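Local coordinates for protein Zn-dependent hydrolase of metallo-beta-lactamase superfamily TM0207 (Thermotoga maritima, PDB 1VJN) that probably catalyses a zinc-dependent hydrolysis, as expected of a member of the metallo-beta-lactamase superfamily, at residues F23-E28 with F109-E114; E28-V33 with T82-K87; I169-Y174 with L184-F189; D188-F193 with R212-M217. All blocks are in the same frame, centred on the assembly; numbering follows the deposited sequence.

Contact 1 (F23-E28 with F109-E114)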
# COMPACT_ATOMS: atom_id res chain seq x y z
N PHE A 23 4.12 -5.79 -1.01
CA PHE A 23 5.07 -5.26 -0.06
C PHE A 23 5.16 -6.13 1.18
O PHE A 23 4.14 -6.69 1.63
CB PHE A 23 4.57 -3.90 0.42
CG PHE A 23 4.46 -2.87 -0.66
CD1 PHE A 23 3.34 -2.82 -1.48
CD2 PHE A 23 5.43 -1.91 -0.81
CE1 PHE A 23 3.23 -1.87 -2.48
CE2 PHE A 23 5.32 -0.95 -1.81
CZ PHE A 23 4.21 -0.93 -2.64
N ALA A 24 6.35 -6.24 1.74
CA ALA A 24 6.52 -6.77 3.11
C ALA A 24 6.73 -5.57 4.00
O ALA A 24 7.62 -4.73 3.73
CB ALA A 24 7.68 -7.78 3.23
N LEU A 25 5.87 -5.47 5.01
CA LEU A 25 6.00 -4.49 6.11
C LEU A 25 6.46 -5.17 7.37
O LEU A 25 5.83 -6.11 7.85
CB LEU A 25 4.64 -3.82 6.41
CG LEU A 25 3.84 -3.35 5.22
CD1 LEU A 25 2.46 -2.87 5.68
CD2 LEU A 25 4.59 -2.26 4.51
N GLU A 26 7.56 -4.70 7.93
CA GLU A 26 8.03 -5.18 9.21
C GLU A 26 7.87 -4.13 10.31
O GLU A 26 8.37 -3.01 10.21
CB GLU A 26 9.46 -5.61 9.10
CG GLU A 26 9.66 -6.72 8.10
CD GLU A 26 11.12 -6.96 7.77
OE1 GLU A 26 11.95 -7.09 8.70
OE2 GLU A 26 11.44 -7.03 6.56
N MSE A 27 7.15 -4.52 11.35
CA MSE A 27 6.86 -3.67 12.49
C MSE A 27 6.51 -4.58 13.67
O MSE A 27 5.73 -5.52 13.52
CB MSE A 27 5.70 -2.71 12.18
CG MSE A 27 4.46 -3.36 11.51
SE MSE A 27 2.87 -2.13 11.19
CE MSE A 27 3.78 -0.28 11.11
N GLU A 28 7.10 -4.31 14.83
CA GLU A 28 6.81 -5.04 16.08
C GLU A 28 7.36 -6.46 16.09
O GLU A 28 6.77 -7.33 16.72
CB GLU A 28 5.29 -5.12 16.34
CG GLU A 28 4.50 -3.83 16.11
CD GLU A 28 4.66 -2.84 17.24
OE1 GLU A 28 5.18 -3.21 18.32
OE2 GLU A 28 4.25 -1.68 17.04
N PHE A 109 -6.40 -1.68 3.41
CA PHE A 109 -5.98 -2.11 4.73
C PHE A 109 -5.17 -1.06 5.42
O PHE A 109 -4.33 -0.42 4.80
CB PHE A 109 -5.16 -3.42 4.61
CG PHE A 109 -6.03 -4.61 4.35
CD1 PHE A 109 -6.78 -5.15 5.38
CD2 PHE A 109 -6.14 -5.18 3.09
CE1 PHE A 109 -7.60 -6.19 5.15
CE2 PHE A 109 -6.98 -6.25 2.89
CZ PHE A 109 -7.69 -6.75 3.89
N VAL A 110 -5.40 -0.90 6.70
CA VAL A 110 -4.65 0.03 7.48
C VAL A 110 -3.90 -0.76 8.58
O VAL A 110 -4.49 -1.54 9.30
CB VAL A 110 -5.56 1.08 8.09
CG1 VAL A 110 -4.77 2.09 8.87
CG2 VAL A 110 -6.34 1.80 6.99
N PHE A 111 -2.61 -0.54 8.69
CA PHE A 111 -1.78 -1.21 9.69
C PHE A 111 -1.28 -0.16 10.69
O PHE A 111 -0.72 0.88 10.32
CB PHE A 111 -0.61 -1.91 9.02
CG PHE A 111 -1.03 -2.72 7.84
CD1 PHE A 111 -1.51 -4.01 8.01
CD2 PHE A 111 -0.97 -2.20 6.57
CE1 PHE A 111 -1.90 -4.75 6.94
CE2 PHE A 111 -1.38 -2.94 5.49
CZ PHE A 111 -1.85 -4.21 5.67
N GLU A 112 -1.52 -0.44 11.96
CA GLU A 112 -1.17 0.49 13.03
C GLU A 112 -0.15 -0.20 13.89
O GLU A 112 -0.45 -1.23 14.49
CB GLU A 112 -2.43 0.88 13.81
CG GLU A 112 -2.20 1.94 14.89
CD GLU A 112 -3.47 2.71 15.28
OE1 GLU A 112 -4.57 2.45 14.73
OE2 GLU A 112 -3.37 3.62 16.15
N GLY A 113 1.06 0.34 13.92
CA GLY A 113 2.16 -0.30 14.62
C GLY A 113 3.37 0.59 14.81
O GLY A 113 3.79 1.28 13.88
N GLU A 114 3.93 0.54 16.01
CA GLU A 114 5.05 1.40 16.39
C GLU A 114 4.69 2.88 16.30
O GLU A 114 5.51 3.68 15.86
CB GLU A 114 6.29 1.11 15.53
CG GLU A 114 7.25 0.12 16.19
CD GLU A 114 7.68 -0.96 15.23
OE1 GLU A 114 7.18 -0.94 14.07
OE2 GLU A 114 8.50 -1.83 15.63

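Contact 2 (E28-V33 with T82-K87)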
# COMPACT_ATOMS: atom_id res chain seq x y z
N GLU A 28 7.10 -4.31 14.83
CA GLU A 28 6.81 -5.04 16.08
C GLU A 28 7.36 -6.46 16.09
O GLU A 28 6.77 -7.33 16.72
CB GLU A 28 5.29 -5.12 16.34
CG GLU A 28 4.50 -3.83 16.11
CD GLU A 28 4.66 -2.84 17.24
OE1 GLU A 28 5.18 -3.21 18.32
OE2 GLU A 28 4.25 -1.68 17.04
N GLY A 29 8.47 -6.72 15.40
CA GLY A 29 8.97 -8.09 15.21
C GLY A 29 7.98 -8.97 14.43
O GLY A 29 7.98 -10.19 14.60
N LYS A 30 7.11 -8.37 13.62
CA LYS A 30 6.16 -9.12 12.81
C LYS A 30 6.30 -8.67 11.37
O LYS A 30 6.82 -7.61 11.11
CB LYS A 30 4.72 -8.90 13.27
CG LYS A 30 4.45 -9.35 14.71
CD LYS A 30 4.82 -10.84 14.94
CE LYS A 30 4.68 -11.28 16.43
NZ LYS A 30 5.88 -12.05 16.90
N THR A 31 5.78 -9.48 10.46
CA THR A 31 5.84 -9.22 9.04
C THR A 31 4.49 -9.37 8.44
O THR A 31 3.80 -10.36 8.62
CB THR A 31 6.82 -10.24 8.39
OG1 THR A 31 8.14 -9.96 8.82
CG2 THR A 31 6.88 -10.08 6.88
N ILE A 32 4.10 -8.34 7.69
CA ILE A 32 2.85 -8.36 6.93
C ILE A 32 3.20 -8.35 5.45
O ILE A 32 4.07 -7.58 5.03
CB ILE A 32 2.04 -7.11 7.26
CG1 ILE A 32 1.66 -7.11 8.75
CG2 ILE A 32 0.82 -7.06 6.43
CD1 ILE A 32 1.51 -5.75 9.33
N VAL A 33 2.57 -9.22 4.67
CA VAL A 33 2.71 -9.20 3.22
C VAL A 33 1.36 -8.85 2.57
O VAL A 33 0.32 -9.46 2.85
CB VAL A 33 3.29 -10.52 2.67
CG1 VAL A 33 3.46 -10.44 1.10
CG2 VAL A 33 4.63 -10.83 3.31
N THR A 82 -6.68 -7.89 15.12
CA THR A 82 -5.50 -7.70 15.89
C THR A 82 -4.74 -8.99 15.74
O THR A 82 -5.21 -10.06 16.15
CB THR A 82 -5.88 -7.40 17.33
OG1 THR A 82 -6.28 -6.03 17.42
CG2 THR A 82 -4.67 -7.49 18.27
N VAL A 83 -3.59 -8.91 15.11
CA VAL A 83 -2.86 -10.10 14.83
C VAL A 83 -1.47 -9.84 15.29
O VAL A 83 -0.77 -9.00 14.72
CB VAL A 83 -2.93 -10.45 13.32
CG1 VAL A 83 -2.03 -11.65 13.03
CG2 VAL A 83 -4.37 -10.74 12.89
N ASN A 84 -1.09 -10.53 16.37
CA ASN A 84 0.28 -10.51 16.87
C ASN A 84 0.73 -9.11 17.34
O ASN A 84 1.88 -8.70 17.11
CB ASN A 84 1.24 -11.09 15.79
CG ASN A 84 0.90 -12.57 15.42
OD1 ASN A 84 0.56 -12.88 14.26
ND2 ASN A 84 0.99 -13.46 16.40
N GLY A 85 -0.18 -8.39 18.01
CA GLY A 85 0.10 -7.04 18.52
C GLY A 85 0.10 -5.93 17.47
O GLY A 85 0.49 -4.79 17.76
N VAL A 86 -0.31 -6.24 16.24
CA VAL A 86 -0.55 -5.20 15.22
C VAL A 86 -2.05 -5.11 15.00
O VAL A 86 -2.72 -6.13 14.86
CB VAL A 86 0.21 -5.50 13.90
CG1 VAL A 86 -0.25 -4.61 12.76
CG2 VAL A 86 1.72 -5.29 14.13
N LYS A 87 -2.57 -3.88 15.05
CA LYS A 87 -3.96 -3.60 14.72
C LYS A 87 -4.11 -3.44 13.20
O LYS A 87 -3.39 -2.65 12.55
CB LYS A 87 -4.44 -2.32 15.42
CG LYS A 87 -4.73 -2.48 16.91
CD LYS A 87 -4.63 -1.15 17.68
CE LYS A 87 -5.49 -0.00 17.05
NZ LYS A 87 -5.72 1.17 18.00

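Contact 3 (I169-Y174 with L184-F189)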
# COMPACT_ATOMS: atom_id res chain seq x y z
N ILE A 169 4.52 9.11 0.97
CA ILE A 169 3.65 8.63 -0.08
C ILE A 169 4.41 7.74 -1.08
O ILE A 169 5.39 8.20 -1.71
CB ILE A 169 3.04 9.82 -0.85
CG1 ILE A 169 2.10 10.65 0.04
CG2 ILE A 169 2.29 9.29 -2.03
CD1 ILE A 169 1.79 12.06 -0.50
N ILE A 170 3.97 6.49 -1.26
CA ILE A 170 4.64 5.62 -2.18
C ILE A 170 3.66 5.26 -3.29
O ILE A 170 2.66 4.58 -3.03
CB ILE A 170 5.18 4.35 -1.46
CG1 ILE A 170 6.20 4.72 -0.36
CG2 ILE A 170 5.78 3.37 -2.46
CD1 ILE A 170 6.38 3.68 0.74
N PRO A 171 3.92 5.74 -4.53
CA PRO A 171 3.03 5.39 -5.66
C PRO A 171 3.21 3.92 -6.12
O PRO A 171 4.30 3.32 -5.95
CB PRO A 171 3.49 6.33 -6.80
CG PRO A 171 4.98 6.64 -6.46
CD PRO A 171 5.05 6.62 -4.94
N MSE A 172 2.17 3.36 -6.69
CA MSE A 172 2.31 2.04 -7.30
C MSE A 172 1.36 2.01 -8.47
O MSE A 172 0.66 2.99 -8.70
CB MSE A 172 1.99 0.93 -6.30
CG MSE A 172 0.65 1.09 -5.64
SE MSE A 172 0.29 -0.21 -4.15
CE MSE A 172 -1.54 0.42 -3.76
N HIS A 173 1.37 0.90 -9.20
CA HIS A 173 0.38 0.63 -10.26
C HIS A 173 0.56 1.65 -11.40
O HIS A 173 -0.40 2.29 -11.80
CB HIS A 173 -1.09 0.75 -9.76
CG HIS A 173 -1.60 -0.42 -8.99
ND1 HIS A 173 -1.95 -0.33 -7.65
CD2 HIS A 173 -1.88 -1.69 -9.36
CE1 HIS A 173 -2.40 -1.50 -7.23
NE2 HIS A 173 -2.35 -2.35 -8.25
N TYR A 174 1.79 1.83 -11.88
CA TYR A 174 2.10 2.76 -12.96
C TYR A 174 2.85 2.01 -14.06
O TYR A 174 3.11 0.82 -13.89
CB TYR A 174 2.92 3.96 -12.42
CG TYR A 174 4.06 3.62 -11.52
CD1 TYR A 174 5.25 3.23 -12.04
CD2 TYR A 174 3.96 3.77 -10.13
CE1 TYR A 174 6.31 2.93 -11.23
CE2 TYR A 174 5.03 3.52 -9.32
CZ TYR A 174 6.21 3.08 -9.88
OH TYR A 174 7.31 2.77 -9.13
N LEU A 184 -0.34 5.25 -16.92
CA LEU A 184 0.47 6.46 -16.96
C LEU A 184 1.80 6.23 -16.26
O LEU A 184 1.90 5.40 -15.35
CB LEU A 184 -0.27 7.61 -16.31
CG LEU A 184 -1.57 8.05 -17.00
CD1 LEU A 184 -2.39 8.98 -16.11
CD2 LEU A 184 -1.29 8.71 -18.38
N PRO A 185 2.83 6.96 -16.67
CA PRO A 185 4.10 6.91 -15.99
C PRO A 185 4.02 7.53 -14.58
O PRO A 185 3.19 8.38 -14.35
CB PRO A 185 5.01 7.73 -16.88
CG PRO A 185 4.11 8.66 -17.55
CD PRO A 185 2.87 7.87 -17.83
N VAL A 186 4.89 7.07 -13.67
CA VAL A 186 4.97 7.64 -12.34
C VAL A 186 5.33 9.14 -12.41
O VAL A 186 4.95 9.91 -11.55
CB VAL A 186 5.99 6.84 -11.43
CG1 VAL A 186 7.42 7.04 -11.82
CG2 VAL A 186 5.78 7.23 -9.99
N ASP A 187 6.03 9.54 -13.46
CA ASP A 187 6.40 10.95 -13.63
C ASP A 187 5.20 11.90 -13.64
O ASP A 187 5.32 13.05 -13.22
CB ASP A 187 7.20 11.14 -14.92
CG ASP A 187 8.62 10.54 -14.85
OD1 ASP A 187 9.06 10.00 -13.79
OD2 ASP A 187 9.39 10.58 -15.85
N ASP A 188 4.02 11.43 -14.10
CA ASP A 188 2.80 12.26 -14.08
C ASP A 188 2.32 12.57 -12.67
O ASP A 188 1.70 13.57 -12.42
CB ASP A 188 1.65 11.57 -14.82
CG ASP A 188 1.85 11.55 -16.32
OD1 ASP A 188 2.94 11.93 -16.80
OD2 ASP A 188 0.97 11.16 -17.09
N PHE A 189 2.55 11.67 -11.75
CA PHE A 189 2.26 11.93 -10.35
C PHE A 189 3.34 12.80 -9.74
O PHE A 189 3.06 13.77 -9.01
CB PHE A 189 2.15 10.59 -9.67
CG PHE A 189 1.79 10.64 -8.22
CD1 PHE A 189 0.57 11.12 -7.81
CD2 PHE A 189 2.69 10.13 -7.26
CE1 PHE A 189 0.24 11.12 -6.48
CE2 PHE A 189 2.36 10.15 -5.93
CZ PHE A 189 1.14 10.63 -5.53

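Contact 4 (D188-F193 with R212-M217)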
# COMPACT_ATOMS: atom_id res chain seq x y z
N ASP A 188 4.02 11.43 -14.10
CA ASP A 188 2.80 12.26 -14.08
C ASP A 188 2.32 12.57 -12.67
O ASP A 188 1.70 13.57 -12.42
CB ASP A 188 1.65 11.57 -14.82
CG ASP A 188 1.85 11.55 -16.32
OD1 ASP A 188 2.94 11.93 -16.80
OD2 ASP A 188 0.97 11.16 -17.09
N PHE A 189 2.55 11.67 -11.75
CA PHE A 189 2.26 11.93 -10.35
C PHE A 189 3.34 12.80 -9.74
O PHE A 189 3.06 13.77 -9.01
CB PHE A 189 2.15 10.59 -9.67
CG PHE A 189 1.79 10.64 -8.22
CD1 PHE A 189 0.57 11.12 -7.81
CD2 PHE A 189 2.69 10.13 -7.26
CE1 PHE A 189 0.24 11.12 -6.48
CE2 PHE A 189 2.36 10.15 -5.93
CZ PHE A 189 1.14 10.63 -5.53
N LEU A 190 4.60 12.51 -10.03
CA LEU A 190 5.72 13.25 -9.41
C LEU A 190 5.70 14.75 -9.70
O LEU A 190 6.10 15.56 -8.87
CB LEU A 190 7.08 12.68 -9.84
CG LEU A 190 7.29 11.20 -9.55
CD1 LEU A 190 8.69 10.73 -10.00
CD2 LEU A 190 7.05 10.88 -8.09
N LYS A 191 5.27 15.12 -10.90
CA LYS A 191 5.19 16.52 -11.27
C LYS A 191 4.21 17.34 -10.40
O LYS A 191 4.23 18.56 -10.44
CB LYS A 191 4.88 16.69 -12.77
CG LYS A 191 3.61 16.01 -13.26
CD LYS A 191 2.78 16.87 -14.23
CE LYS A 191 3.55 17.32 -15.48
NZ LYS A 191 2.82 18.45 -16.20
N LEU A 192 3.39 16.68 -9.58
CA LEU A 192 2.41 17.38 -8.77
C LEU A 192 2.96 17.78 -7.41
O LEU A 192 2.25 18.42 -6.63
CB LEU A 192 1.18 16.48 -8.59
CG LEU A 192 0.48 16.06 -9.90
CD1 LEU A 192 -0.65 15.05 -9.58
CD2 LEU A 192 -0.05 17.28 -10.70
N PHE A 193 4.20 17.40 -7.13
CA PHE A 193 4.84 17.66 -5.85
C PHE A 193 6.15 18.45 -6.05
O PHE A 193 6.71 18.49 -7.14
CB PHE A 193 5.13 16.36 -5.09
CG PHE A 193 3.90 15.50 -4.85
CD1 PHE A 193 3.51 14.56 -5.79
CD2 PHE A 193 3.16 15.62 -3.68
CE1 PHE A 193 2.39 13.77 -5.58
CE2 PHE A 193 2.03 14.83 -3.46
CZ PHE A 193 1.65 13.90 -4.41
N ARG A 212 5.96 15.58 4.63
CA ARG A 212 5.55 14.92 3.43
C ARG A 212 6.73 14.64 2.54
O ARG A 212 7.54 15.52 2.28
CB ARG A 212 4.55 15.76 2.66
CG ARG A 212 4.27 15.13 1.31
CD ARG A 212 3.05 15.60 0.69
NE ARG A 212 1.88 15.05 1.35
CZ ARG A 212 0.64 15.37 1.01
NH1 ARG A 212 0.42 16.25 0.03
NH2 ARG A 212 -0.38 14.83 1.65
N LYS A 213 6.80 13.41 2.04
CA LYS A 213 7.81 13.04 1.06
C LYS A 213 7.26 11.93 0.16
O LYS A 213 6.80 10.90 0.64
CB LYS A 213 9.06 12.55 1.75
CG LYS A 213 10.30 12.52 0.85
CD LYS A 213 11.56 12.19 1.67
CE LYS A 213 11.40 10.93 2.59
NZ LYS A 213 12.68 10.48 3.25
N VAL A 214 7.30 12.17 -1.14
CA VAL A 214 6.99 11.15 -2.11
C VAL A 214 8.25 10.28 -2.34
O VAL A 214 9.34 10.78 -2.63
CB VAL A 214 6.48 11.80 -3.40
CG1 VAL A 214 6.26 10.74 -4.46
CG2 VAL A 214 5.20 12.56 -3.14
N VAL A 215 8.10 8.97 -2.15
CA VAL A 215 9.20 8.02 -2.29
C VAL A 215 8.84 7.02 -3.37
O VAL A 215 7.85 6.28 -3.23
CB VAL A 215 9.49 7.27 -0.99
CG1 VAL A 215 10.54 6.15 -1.21
CG2 VAL A 215 9.96 8.23 0.07
N VAL A 216 9.66 6.99 -4.42
CA VAL A 216 9.53 6.09 -5.55
C VAL A 216 10.50 4.94 -5.31
O VAL A 216 11.71 5.13 -5.25
CB VAL A 216 9.90 6.79 -6.89
CG1 VAL A 216 9.64 5.86 -8.06
CG2 VAL A 216 9.12 8.04 -7.07
N MSE A 217 9.95 3.75 -5.14
CA MSE A 217 10.75 2.53 -4.95
C MSE A 217 10.95 1.85 -6.29
O MSE A 217 10.31 2.22 -7.27
CB MSE A 217 10.03 1.58 -3.98
CG MSE A 217 9.57 2.29 -2.72
SE MSE A 217 9.05 1.14 -1.20
CE MSE A 217 10.77 0.16 -0.89

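Contact 1 (F23-E28 with F109-E114)
Leu25 and Met27 point from strand 22-27 toward Phe111 and Gly113 of strand 105-113, across the interface between the two sheets of the beta sandwich. The short strand segments run roughly parallel, 25° apart, with axes 8.8 Å from each other. The side chains of Leu25 and Phe111 meet at about a right angle, Leu25 CD1 lying 3.6 Å from Phe111 CD2. Met27, a selenomethionine, has CG between its backbone N and carbonyl carbon (chi1 47°), and with chi2 extended this brings SE to 4.1 Å from Phe111 CB. SE also lies 4.0 Å from Gly113 CA, where a side chain would be in the way. The bend at chi3 turns CE toward Gly113 O, 3.2 Å away.

Beyond this apolar part, Glu28 and Glu114 approach from opposite directions with their carboxylates stacked, the planes 20° apart. Glu28 N donates to Glu114 OE2 at 3.0 Å, arriving from above the carboxylate plane. The reciprocal bond, Glu114 N to Glu28 OE2, is modelled very short, and its exact length is doubtful. The first bond alone would partly offset the repulsion implied by the 4.2 Å between Glu28 OE2 and Glu114 OE1, although a raised proton affinity remains possible.

Contact 2 (E28-V33 with T82-K87)
Val86 faces two side chains of 28-33, Ile32 on the strand and Glu28 in the turn before it, one with each methyl. Its CG1 meets Ile32 CD1 tip to tip at 4.0 Å, while CG2 lies 3.7 Å from Glu28 CG, on the aliphatic part of the glutamate. The split follows from the valine torsion: CG1 is anti to the backbone N (chi1 168°), and CG2 stands anti to the carbonyl carbon. Glu28 is bent at chi2, a turn that carries its carboxylate on toward Glu114.

A second patch lies nearer the tip of the hairpin. Lys30 runs its methylenes across Asn84 at about a right angle, with CE 3.5 Å from Asn84 CB and CG 3.6 Å from Asn84 O. The contact is thus made by the lysine methylenes against CB and the backbone O of Asn84.

Behind both patches stands a two-residue beta hairpin joining strands 79-83 and 86-95. Asn84 and Gly85 occupy the central positions of a type I' turn, both with positive phi, as is common for an Asn-Gly pair. Val83 N donates to Val86 O at 2.9 Å, and Val86 N to Val83 O at 3.2 Å, so the turn is closed from both sides. On the facing sheet, strand 30-34 is held by backbone bonds to Leu25 on one side and to Val52 on the other, while Asp51 touches both Lys30 and Asn84.

No hydrogen bond links the two segments. They meet by dispersion contact alone, and the hairpin's shape is held by its own turn bonds.

Contact 3 (I169-Y174 with L184-F189)
Val186 sets its CB over the face of the Tyr174 ring, 3.7 Å from the ring centroid and only 8° off the normal. This CH-pi contact is nearly centred on one face, and the two side chains lie side by side, pointing the same way. The ring arrives there because Tyr174 CG sits between its backbone N and carbonyl carbon (chi1 46°), which folds the aromatic group back alongside its own strand; Pro171 C lies at the ring edge, in plane. Val186 also uses CG2, which comes within 3.7 Å of Pro171 CG. One valine is in this way wedged between a proline and an aromatic face.

Deeper in the packing, Phe189 extends from the helix with CG anti to its backbone N (chi1 -177°). Its CD2 meets Pro171 CB at 3.9 Å. Ile169 CG2 comes in at the ring edge, in the ring plane, 3.9 Å from Phe189 CZ.

Alternate residues of strand 168-172 supply this surface, and the short helix 187-190 packs against it. The arrangement belongs to one helical layer of the four-layer alpha-beta-beta-alpha fold of the superfamily. Helix 154-163 adjoins on the same side, with Ala157 against Phe189 and Ala161 against Ile169.

The end toward solvent is looser, with few side-chain contacts. Tyr174 CB makes a lone close approach to a backbone carbonyl, Leu184 O, 3.4 Å away, whereas the Leu184 side chain leads away from the strand and touches Pro154 of the neighbouring helix. Pro185 meets Tyr174 through its backbone C alone.

Contact 4 (D188-F193 with R212-M217)
Arg212 NH1 lies at the edge of the Phe193 ring, near its plane and 4.1 Å from CE2, while the guanidinium is gripped elsewhere: NH1 forms a salt bridge with Asp162 OD1 and NH2 bonds to Ala166 O. The ring and guanidinium planes stand 78° apart, so the arginine is not stacked on the phenylalanine.

The ring face is taken by Val214. Its CG2 sits 3.6 Å from the ring centroid, 8° off the normal, in a well-centred CH-pi contact. The Phe193 ring edge also meets the Phe189 ring in an edge-to-face pair.

Here helix 187-190 and the type I turn from Leu190 to Phe193 lie against strand 213-216, next to strand 168-172 in the larger sheet of the sandwich. Phe193 N bonds to Leu190 O at 3.2 Å, which closes the turn that presents these side chains.

Leu190 reaches the strand between Val214 and Val216, its CD2 touching Val214 CG1 and Val216 CG2, each at 3.7 Å. Val214 thus divides its methyls between a leucine and an aromatic face, while Phe189 CE2 approaches Val214 CG1 more distantly, at 4.2 Å.

How the contacts relate
Contacts 1 and 2 bridge the two sheets of the sandwich, whereas contacts 3 and 4 pack helix 187-190, with the loop before it in contact 3 and the turn after it in contact 4, on the outer side of the larger sheet. Contact 2 is nested along the chain within contact 1 and shares Glu28 with it; backbone bonding between strands 22-27 and 30-34 joins them. Contacts 3 and 4 share Phe189 and rest on neighbouring strands. Contact 4 is the most buried and contact 2 reaches the exposed hairpin. Only contact 1 has hydrogen bonds across its segments; contacts 3 and 4 each centre on a valine against an aromatic face. Phe23 touches Met172, linking contacts 1 and 3.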